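Local structure of N-acyl-D-glutamate deacylase (3GIP) at residues T216-I219 / R220-D224; V233-I236 / G237-T240; G258-R261 / A262-N266. The protein catalyses the zinc-dependent hydrolysis of N-acyl-D-glutamate, releasing the carboxylic acid and D-glutamate, as a member of the amidohydrolase superfamily. All blocks are in the same frame, centred on the assembly; numbering follows the deposited sequence.

Interaction 1. Residues T216-I219 / R220-D224; sequences TSHI and RNEAD. With ZN (zinc ion), chain F.
His218 and Glu222 meet through water in a local contact at the active-site end of strand 214-218, one of the parallel strands of the amidohydrolase TIM barrel, where the chain runs on into the loop before helix 226-240. The metal evidence is direct: His218 ND1 binds the zinc ion at 2.0 Å, and Cys95 and His248 also belong to the metal site. Placing CG opposite the backbone N (chi1 170°) carries the ring to the metal, and its far nitrogen is turned to the loop.

There, His218 NE2 and Glu222 OE1 are 3.6 Å apart with no direct hydrogen bond; the carboxylate lies obliquely to the ring, the two planes 42° apart, and the side chains cross at roughly a right angle. A water set to one side of the pair bridges it, accepting from His218 NE2 at 2.8 Å and donating to Glu222 OE1 at 2.6 Å. Because this bridge uses the nitrogen that does not bind metal, Glu222 acts as a second-shell partner that can help fix the rotation of the ring. A second water takes the N-H of Ile219 at 3.0 Å and lies 2.8 Å from Glu222 OE2, one of more acceptors than it has protons to give. Glu222 OE1 has a further partner in the salt bridge to Lys250.

Beneath the polar layer, Glu222 CG rests on Ile219 CG1 at 3.8 Å, while the Ile219 side chain also packs on Ala229, Val230 and Val233 of helix 226-240. Arg220 leads off elsewhere, to Glu232 and the carbonyl of Ala194. The loop then makes an Asx turn: Asn221 OD1 accepts from Ala223 N at 2.8 Å, with the donor standing 53° out of the carbonyl plane.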
ATOM      1  N   THR A 216      10.567   2.970  -3.705  1.00 13.83           N
ATOM      2  CA  THR A 216       9.183   3.425  -3.826  1.00 12.75           C
ATOM      3  C   THR A 216       9.223   4.814  -3.208  1.00 13.95           C
ATOM      4  O   THR A 216       9.974   5.054  -2.257  1.00 12.84           O
ATOM      5  CB  THR A 216       8.194   2.517  -3.068  1.00 14.22           C
ATOM      6  OG1 THR A 216       8.432   2.604  -1.658  1.00 14.07           O
ATOM      7  CG2 THR A 216       8.350   1.072  -3.523  1.00 13.47           C
ATOM      8  N   SER A 217       8.426   5.741  -3.726  1.00 12.70           N
ATOM      9  CA  SER A 217       8.500   7.089  -3.199  1.00 13.10           C
ATOM     10  C   SER A 217       7.244   7.922  -3.053  1.00 13.44           C
ATOM     11  O   SER A 217       6.415   8.001  -3.962  1.00 14.30           O
ATOM     12  CB  SER A 217       9.504   7.897  -4.037  1.00 13.47           C
ATOM     13  OG  SER A 217       9.604   9.242  -3.587  1.00 14.47           O
ATOM     14  N   HIS A 218       7.113   8.522  -1.874  1.00 14.23           N
ATOM     15  CA  HIS A 218       6.050   9.472  -1.617  1.00 13.20           C
ATOM     16  C   HIS A 218       6.916  10.676  -1.976  1.00 13.56           C
ATOM     17  O   HIS A 218       7.800  11.075  -1.207  1.00 14.62           O
ATOM     18  CB  HIS A 218       5.659   9.484  -0.135  1.00 13.65           C
ATOM     19  CG  HIS A 218       4.732  10.602   0.231  1.00 12.80           C
ATOM     20  ND1 HIS A 218       3.641  10.429   1.060  1.00 13.63           N
ATOM     21  CD2 HIS A 218       4.749  11.916  -0.099  1.00 13.67           C
ATOM     22  CE1 HIS A 218       3.029  11.589   1.222  1.00 13.52           C
ATOM     23  NE2 HIS A 218       3.681  12.507   0.531  1.00 14.51           N
ATOM     24  N   ILE A 219       6.697  11.221  -3.167  1.00 13.27           N
ATOM     25  CA  ILE A 219       7.512  12.321  -3.666  1.00 12.92           C
ATOM     26  C   ILE A 219       7.522  13.620  -2.856  1.00 13.95           C
ATOM     27  O   ILE A 219       6.689  13.835  -1.975  1.00 13.73           O
ATOM     28  CB  ILE A 219       7.193  12.578  -5.159  1.00 11.88           C
ATOM     29  CG1 ILE A 219       5.752  13.056  -5.338  1.00 13.01           C
ATOM     30  CG2 ILE A 219       7.391  11.273  -5.941  1.00 13.73           C
ATOM     31  CD1 ILE A 219       5.371  13.252  -6.794  1.00 14.73           C
ATOM     32  N   ARG A 220       8.488  14.480  -3.170  1.00 14.08           N
ATOM     33  CA  ARG A 220       8.695  15.727  -2.438  1.00 15.00           C
ATOM     34  C   ARG A 220       7.480  16.632  -2.281  1.00 14.29           C
ATOM     35  O   ARG A 220       7.244  17.181  -1.204  1.00 15.60           O
ATOM     36  CB  ARG A 220       9.856  16.504  -3.064  1.00 15.53           C
ATOM     37  CG  ARG A 220      10.364  17.654  -2.205  1.00 17.89           C
ATOM     38  CD  ARG A 220      11.670  18.207  -2.763  1.00 17.84           C
ATOM     39  NE  ARG A 220      12.736  17.205  -2.745  1.00 19.07           N
ATOM     40  CZ  ARG A 220      13.490  16.932  -1.683  1.00 18.28           C
ATOM     41  NH1 ARG A 220      13.303  17.591  -0.546  1.00 18.72           N
ATOM     42  NH2 ARG A 220      14.427  15.993  -1.757  1.00 18.29           N
ATOM     43  N   ASN A 221       6.713  16.797  -3.352  1.00 14.45           N
ATOM     44  CA  ASN A 221       5.526  17.631  -3.288  1.00 15.22           C
ATOM     45  C   ASN A 221       4.514  17.111  -4.290  1.00 13.71           C
ATOM     46  O   ASN A 221       4.875  16.729  -5.400  1.00 14.55           O
ATOM     47  CB  ASN A 221       5.878  19.087  -3.590  1.00 16.20           C
ATOM     48  CG  ASN A 221       4.681  20.005  -3.476  1.00 16.91           C
ATOM     49  OD1 ASN A 221       3.960  20.229  -4.447  1.00 17.61           O
ATOM     50  ND2 ASN A 221       4.451  20.529  -2.276  1.00 19.66           N
ATOM     51  N   GLU A 222       3.246  17.095  -3.893  1.00 14.64           N
ATOM     52  CA  GLU A 222       2.204  16.588  -4.771  1.00 13.68           C
ATOM     53  C   GLU A 222       1.188  17.657  -5.148  1.00 15.58           C
ATOM     54  O   GLU A 222       0.046  17.353  -5.504  1.00 15.40           O
ATOM     55  CB  GLU A 222       1.526  15.386  -4.108  1.00 14.18           C
ATOM     56  CG  GLU A 222       2.520  14.263  -3.796  1.00 13.90           C
ATOM     57  CD  GLU A 222       1.860  12.995  -3.292  1.00 13.38           C
ATOM     58  OE1 GLU A 222       1.361  12.993  -2.148  1.00 15.59           O
ATOM     59  OE2 GLU A 222       1.838  12.000  -4.047  1.00 12.71           O
ATOM     60  N   ALA A 223       1.625  18.911  -5.086  1.00 15.01           N
ATOM     61  CA  ALA A 223       0.778  20.044  -5.435  1.00 16.21           C
ATOM     62  C   ALA A 223       1.487  20.895  -6.490  1.00 16.93           C
ATOM     63  O   ALA A 223       1.762  20.420  -7.588  1.00 17.50           O
ATOM     64  CB  ALA A 223       0.467  20.874  -4.191  1.00 17.77           C
ATOM     65  N   ASP A 224       1.806  22.142  -6.154  1.00 17.81           N
ATOM     66  CA  ASP A 224       2.467  23.032  -7.103  1.00 17.17           C
ATOM     67  C   ASP A 224       3.785  22.495  -7.666  1.00 17.07           C
ATOM     68  O   ASP A 224       4.159  22.807  -8.794  1.00 18.19           O
ATOM     69  CB  ASP A 224       2.719  24.399  -6.461  1.00 18.63           C
ATOM     70  CG  ASP A 224       1.439  25.165  -6.190  1.00 21.40           C
ATOM     71  OD1 ASP A 224       0.341  24.634  -6.469  1.00 21.11           O
ATOM     72  OD2 ASP A 224       1.534  26.306  -5.692  1.00 22.48           O
TER
HETATM   73 ZN    ZN F 484       2.724   8.683   1.442  1.00 14.07          ZN
HETATM   74  O   HOH W   1       2.199  14.755  -0.363  1.00 14.89           O
HETATM   75  O   HOH W   2       4.094  10.287  -4.206  1.00 13.41           O

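Interaction 2. Residues V233-I236 / G237-T240; sequences VLAI and GRGT
Arg238 lies back over Leu234, one turn earlier, in the last two turns of helix 226-240, an outer helix of the TIM barrel in the beta-alpha-beta unit between strands 214-218 and 243-246. The alpha-helical ladder is complete across this junction: Gly237, Arg238, Gly239 and Thr240 each give their N-H to the carbonyl four residues earlier. The Arg238 N to Leu234 O bond is the shortest of these, at 2.8 Å with an N-H...O angle of 158°.

Arg238 folds back along the helix. Its bend at chi3 (-53°) lays one guanidinium face over the Leu234-Ala235 peptide, with the Leu234 carbonyl carbon 4.0 Å above the plane. NH2 approaches Ala235 CB to 3.6 Å, and its charge is met by a salt bridge to Glu231.

On the buried side, Ile236 packs against Leu201 and Ala205 of helix 198-210. Its carbonyl oxygen is gripped twice near the helix end: Thr240 N donates at 3.0 Å, and the Thr240 hydroxyl, set by chi1 of 66° between its own backbone N and carbonyl carbon, also gives it its proton. The same hydroxyl oxygen accepts from Cys242 N just beyond the helix, so OG1 both donates and accepts. The two Thr240 donors reach Ile236 O from opposite faces of its carbonyl plane, OG1 at 2.7 Å.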
ATOM      1  N   VAL A 233      12.536  11.900  -8.730  1.00 15.46           N
ATOM      2  CA  VAL A 233      12.694  10.470  -8.499  1.00 15.96           C
ATOM      3  C   VAL A 233      12.980   9.703  -9.788  1.00 15.41           C
ATOM      4  O   VAL A 233      13.589   8.634  -9.754  1.00 15.77           O
ATOM      5  CB  VAL A 233      11.465   9.861  -7.775  1.00 16.65           C
ATOM      6  CG1 VAL A 233      11.313  10.497  -6.402  1.00 17.19           C
ATOM      7  CG2 VAL A 233      10.206  10.054  -8.600  1.00 18.43           C
ATOM      8  N   LEU A 234      12.550  10.239 -10.927  1.00 15.37           N
ATOM      9  CA  LEU A 234      12.828   9.566 -12.192  1.00 14.07           C
ATOM     10  C   LEU A 234      14.308   9.743 -12.525  1.00 15.80           C
ATOM     11  O   LEU A 234      14.938   8.847 -13.083  1.00 16.42           O
ATOM     12  CB  LEU A 234      11.966  10.134 -13.324  1.00 15.16           C
ATOM     13  CG  LEU A 234      10.481   9.761 -13.283  1.00 15.32           C
ATOM     14  CD1 LEU A 234       9.784  10.345 -14.504  1.00 15.70           C
ATOM     15  CD2 LEU A 234      10.321   8.246 -13.257  1.00 18.02           C
ATOM     16  N   ALA A 235      14.858  10.900 -12.166  1.00 15.59           N
ATOM     17  CA  ALA A 235      16.268  11.181 -12.419  1.00 16.51           C
ATOM     18  C   ALA A 235      17.123  10.183 -11.650  1.00 16.51           C
ATOM     19  O   ALA A 235      18.156   9.724 -12.138  1.00 17.67           O
ATOM     20  CB  ALA A 235      16.604  12.603 -11.991  1.00 15.07           C
ATOM     21  N   ILE A 236      16.690   9.851 -10.440  1.00 17.56           N
ATOM     22  CA  ILE A 236      17.407   8.888  -9.615  1.00 17.80           C
ATOM     23  C   ILE A 236      17.348   7.521 -10.288  1.00 18.39           C
ATOM     24  O   ILE A 236      18.336   6.790 -10.319  1.00 19.34           O
ATOM     25  CB  ILE A 236      16.778   8.790  -8.208  1.00 17.13           C
ATOM     26  CG1 ILE A 236      16.980  10.111  -7.463  1.00 17.90           C
ATOM     27  CG2 ILE A 236      17.388   7.630  -7.434  1.00 18.51           C
ATOM     28  CD1 ILE A 236      16.228  10.199  -6.159  1.00 18.40           C
ATOM     29  N   GLY A 237      16.184   7.181 -10.832  1.00 17.01           N
ATOM     30  CA  GLY A 237      16.032   5.901 -11.497  1.00 17.35           C
ATOM     31  C   GLY A 237      16.826   5.800 -12.786  1.00 18.04           C
ATOM     32  O   GLY A 237      17.419   4.763 -13.070  1.00 19.04           O
ATOM     33  N   ARG A 238      16.840   6.874 -13.567  1.00 18.24           N
ATOM     34  CA  ARG A 238      17.568   6.879 -14.831  1.00 19.97           C
ATOM     35  C   ARG A 238      19.075   6.821 -14.610  1.00 20.71           C
ATOM     36  O   ARG A 238      19.800   6.181 -15.374  1.00 19.75           O
ATOM     37  CB  ARG A 238      17.210   8.127 -15.643  1.00 21.63           C
ATOM     38  CG  ARG A 238      15.750   8.178 -16.076  1.00 24.99           C
ATOM     39  CD  ARG A 238      15.437   9.414 -16.906  1.00 28.06           C
ATOM     40  NE  ARG A 238      15.844  10.640 -16.230  1.00 29.38           N
ATOM     41  CZ  ARG A 238      15.041  11.672 -15.991  1.00 28.65           C
ATOM     42  NH1 ARG A 238      13.768  11.640 -16.371  1.00 26.22           N
ATOM     43  NH2 ARG A 238      15.516  12.743 -15.370  1.00 26.84           N
ATOM     44  N   GLY A 239      19.541   7.482 -13.558  1.00 19.92           N
ATOM     45  CA  GLY A 239      20.964   7.492 -13.276  1.00 20.10           C
ATOM     46  C   GLY A 239      21.495   6.215 -12.655  1.00 20.88           C
ATOM     47  O   GLY A 239      22.624   5.814 -12.934  1.00 23.19           O
ATOM     48  N   THR A 240      20.686   5.565 -11.822  1.00 19.67           N
ATOM     49  CA  THR A 240      21.114   4.339 -11.148  1.00 18.32           C
ATOM     50  C   THR A 240      20.535   3.056 -11.726  1.00 18.77           C
ATOM     51  O   THR A 240      21.054   1.967 -11.472  1.00 19.84           O
ATOM     52  CB  THR A 240      20.738   4.369  -9.656  1.00 19.16           C
ATOM     53  OG1 THR A 240      19.310   4.358  -9.528  1.00 18.02           O
ATOM     54  CG2 THR A 240      21.290   5.618  -8.992  1.00 18.53           C
TER

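Interaction 3. Residues G258-R261 / A262-N266; sequences GRSR and ATLAN
Thr263 chi1 of 58° sets OG1 between its own backbone N and carbonyl carbon, turning the hydroxyl back onto Ser260 in the first turn of helix 260-272, an outer helix of the TIM barrel that follows strand 243-246. OG1 consequently lies 3.1 Å from Ser260 CA. Its bond to Ser260 O is weak at best, and not settled, because the same proton has His249 NE2 as another candidate acceptor. Ser260 OG leads away from Thr263 to a hydrogen bond with Glu350.

The backbone shows how the turn is built. Arg259 O receives Thr263 N at 3.1 Å, in the carbonyl plane with an N-H...O angle of 161°, and takes a weak bond from Ala262 N as well. The next rung, Leu264 N to Ser260 O, is 2.8 Å long. A water joins the start of the turn by donating to Gly258 O and weakly accepting from Ala262 N.

Arg259 sends its guanidinium out of the turn, where NE makes a salt bridge with Glu227 and NH1 bonds to the carbonyl of Asp224; Glu227 lies on helix 226-240 and Asp224 in the loop before it. Above the Ser260 carbonyl, Leu264 is placed by chi1 of -66°, its CG opposite its own carbonyl carbon. The leucine branch thereby folds back over the turn, bringing CG to 3.0 Å and CD1 to 3.4 Å from Ser260 O.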
ATOM      1  N   GLY A 258      -4.876  18.087 -13.504  1.00 14.89           N
ATOM      2  CA  GLY A 258      -4.552  17.855 -14.899  1.00 14.71           C
ATOM      3  C   GLY A 258      -3.072  17.698 -15.179  1.00 15.96           C
ATOM      4  O   GLY A 258      -2.684  17.253 -16.263  1.00 17.21           O
ATOM      5  N   ARG A 259      -2.237  18.053 -14.208  1.00 14.50           N
ATOM      6  CA  ARG A 259      -0.797  17.956 -14.398  1.00 14.83           C
ATOM      7  C   ARG A 259      -0.273  16.530 -14.501  1.00 14.92           C
ATOM      8  O   ARG A 259       0.903  16.327 -14.801  1.00 15.03           O
ATOM      9  CB  ARG A 259      -0.066  18.719 -13.287  1.00 16.01           C
ATOM     10  CG  ARG A 259      -0.317  20.225 -13.344  1.00 18.44           C
ATOM     11  CD  ARG A 259       0.431  20.984 -12.263  1.00 20.93           C
ATOM     12  NE  ARG A 259       1.877  20.936 -12.447  1.00 25.52           N
ATOM     13  CZ  ARG A 259       2.745  21.529 -11.634  1.00 27.77           C
ATOM     14  NH1 ARG A 259       2.306  22.214 -10.587  1.00 27.99           N
ATOM     15  NH2 ARG A 259       4.048  21.435 -11.861  1.00 29.42           N
ATOM     16  N   SER A 260      -1.132  15.541 -14.267  1.00 14.87           N
ATOM     17  CA  SER A 260      -0.693  14.156 -14.375  1.00 15.44           C
ATOM     18  C   SER A 260      -0.431  13.825 -15.842  1.00 15.38           C
ATOM     19  O   SER A 260       0.227  12.837 -16.162  1.00 15.71           O
ATOM     20  CB  SER A 260      -1.738  13.198 -13.789  1.00 16.18           C
ATOM     21  OG  SER A 260      -2.969  13.283 -14.483  1.00 17.90           O
ATOM     22  N   ARG A 261      -0.947  14.647 -16.748  1.00 16.79           N
ATOM     23  CA  ARG A 261      -0.692  14.382 -18.152  1.00 16.30           C
ATOM     24  C   ARG A 261       0.808  14.552 -18.361  1.00 16.31           C
ATOM     25  O   ARG A 261       1.437  13.774 -19.076  1.00 15.85           O
ATOM     26  CB  ARG A 261      -1.511  15.336 -19.029  1.00 19.14           C
ATOM     27  CG  ARG A 261      -3.001  15.156 -18.771  1.00 25.07           C
ATOM     28  CD  ARG A 261      -3.907  15.783 -19.813  1.00 29.27           C
ATOM     29  NE  ARG A 261      -5.300  15.453 -19.515  1.00 33.39           N
ATOM     30  CZ  ARG A 261      -6.335  15.752 -20.291  1.00 36.22           C
ATOM     31  NH1 ARG A 261      -6.149  16.399 -21.435  1.00 37.90           N
ATOM     32  NH2 ARG A 261      -7.561  15.398 -19.922  1.00 36.44           N
ATOM     33  N   ALA A 262       1.383  15.546 -17.690  1.00 15.22           N
ATOM     34  CA  ALA A 262       2.812  15.808 -17.791  1.00 15.58           C
ATOM     35  C   ALA A 262       3.647  14.796 -17.005  1.00 14.31           C
ATOM     36  O   ALA A 262       4.671  14.317 -17.498  1.00 14.63           O
ATOM     37  CB  ALA A 262       3.116  17.220 -17.304  1.00 15.39           C
ATOM     38  N   THR A 263       3.218  14.463 -15.788  1.00 14.23           N
ATOM     39  CA  THR A 263       3.980  13.515 -14.977  1.00 13.80           C
ATOM     40  C   THR A 263       3.970  12.115 -15.576  1.00 14.72           C
ATOM     41  O   THR A 263       4.986  11.418 -15.563  1.00 15.17           O
ATOM     42  CB  THR A 263       3.451  13.434 -13.528  1.00 12.52           C
ATOM     43  OG1 THR A 263       2.072  13.049 -13.540  1.00 14.08           O
ATOM     44  CG2 THR A 263       3.606  14.778 -12.826  1.00 14.60           C
ATOM     45  N   LEU A 264       2.819  11.696 -16.094  1.00 13.89           N
ATOM     46  CA  LEU A 264       2.713  10.380 -16.708  1.00 13.98           C
ATOM     47  C   LEU A 264       3.520  10.337 -18.003  1.00 14.59           C
ATOM     48  O   LEU A 264       4.048   9.290 -18.378  1.00 14.56           O
ATOM     49  CB  LEU A 264       1.245  10.039 -16.980  1.00 14.06           C
ATOM     50  CG  LEU A 264       0.401   9.860 -15.713  1.00 15.21           C
ATOM     51  CD1 LEU A 264      -1.059   9.659 -16.101  1.00 16.11           C
ATOM     52  CD2 LEU A 264       0.917   8.674 -14.905  1.00 14.54           C
ATOM     53  N   ALA A 265       3.616  11.474 -18.685  1.00 14.10           N
ATOM     54  CA  ALA A 265       4.384  11.543 -19.924  1.00 14.87           C
ATOM     55  C   ALA A 265       5.860  11.365 -19.581  1.00 15.31           C
ATOM     56  O   ALA A 265       6.610  10.719 -20.316  1.00 15.74           O
ATOM     57  CB  ALA A 265       4.161  12.889 -20.614  1.00 15.01           C
ATOM     58  N   ASN A 266       6.264  11.932 -18.448  1.00 15.22           N
ATOM     59  CA  ASN A 266       7.648  11.842 -17.994  1.00 14.23           C
ATOM     60  C   ASN A 266       7.932  10.397 -17.605  1.00 15.55           C
ATOM     61  O   ASN A 266       8.984   9.841 -17.930  1.00 16.23           O
ATOM     62  CB  ASN A 266       7.855  12.770 -16.796  1.00 15.25           C
ATOM     63  CG  ASN A 266       9.313  13.091 -16.552  1.00 16.24           C
ATOM     64  OD1 ASN A 266      10.196  12.612 -17.262  1.00 18.17           O
ATOM     65  ND2 ASN A 266       9.574  13.913 -15.540  1.00 16.84           N
TER
HETATM   66  O   HOH W   3      -0.096  18.466 -17.786  1.00 24.51           O

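In the fold
In chain order the contacts run from the metal-binding end of strand 214-218 and its loop (interaction 1), through the end of helix 226-240 (interaction 2), to the start of helix 260-272 (interaction 3). Their centres lie about 15 Å (1 to 2), 13 Å (1 to 3) and 17 Å (2 to 3) apart, on the same side of the chain's centre. Strand and helix meet where Val233 CG1 packs 3.5 Å from Ser217 OG; the two helices touch through Leu234 CD1 and Asn266 CG, also 3.5 Å apart. Residue 259 joins the start of the second helix to loop 220-224, which follows the zinc ligand. Catalytic-end loop and outer helical layer are thus directly connected.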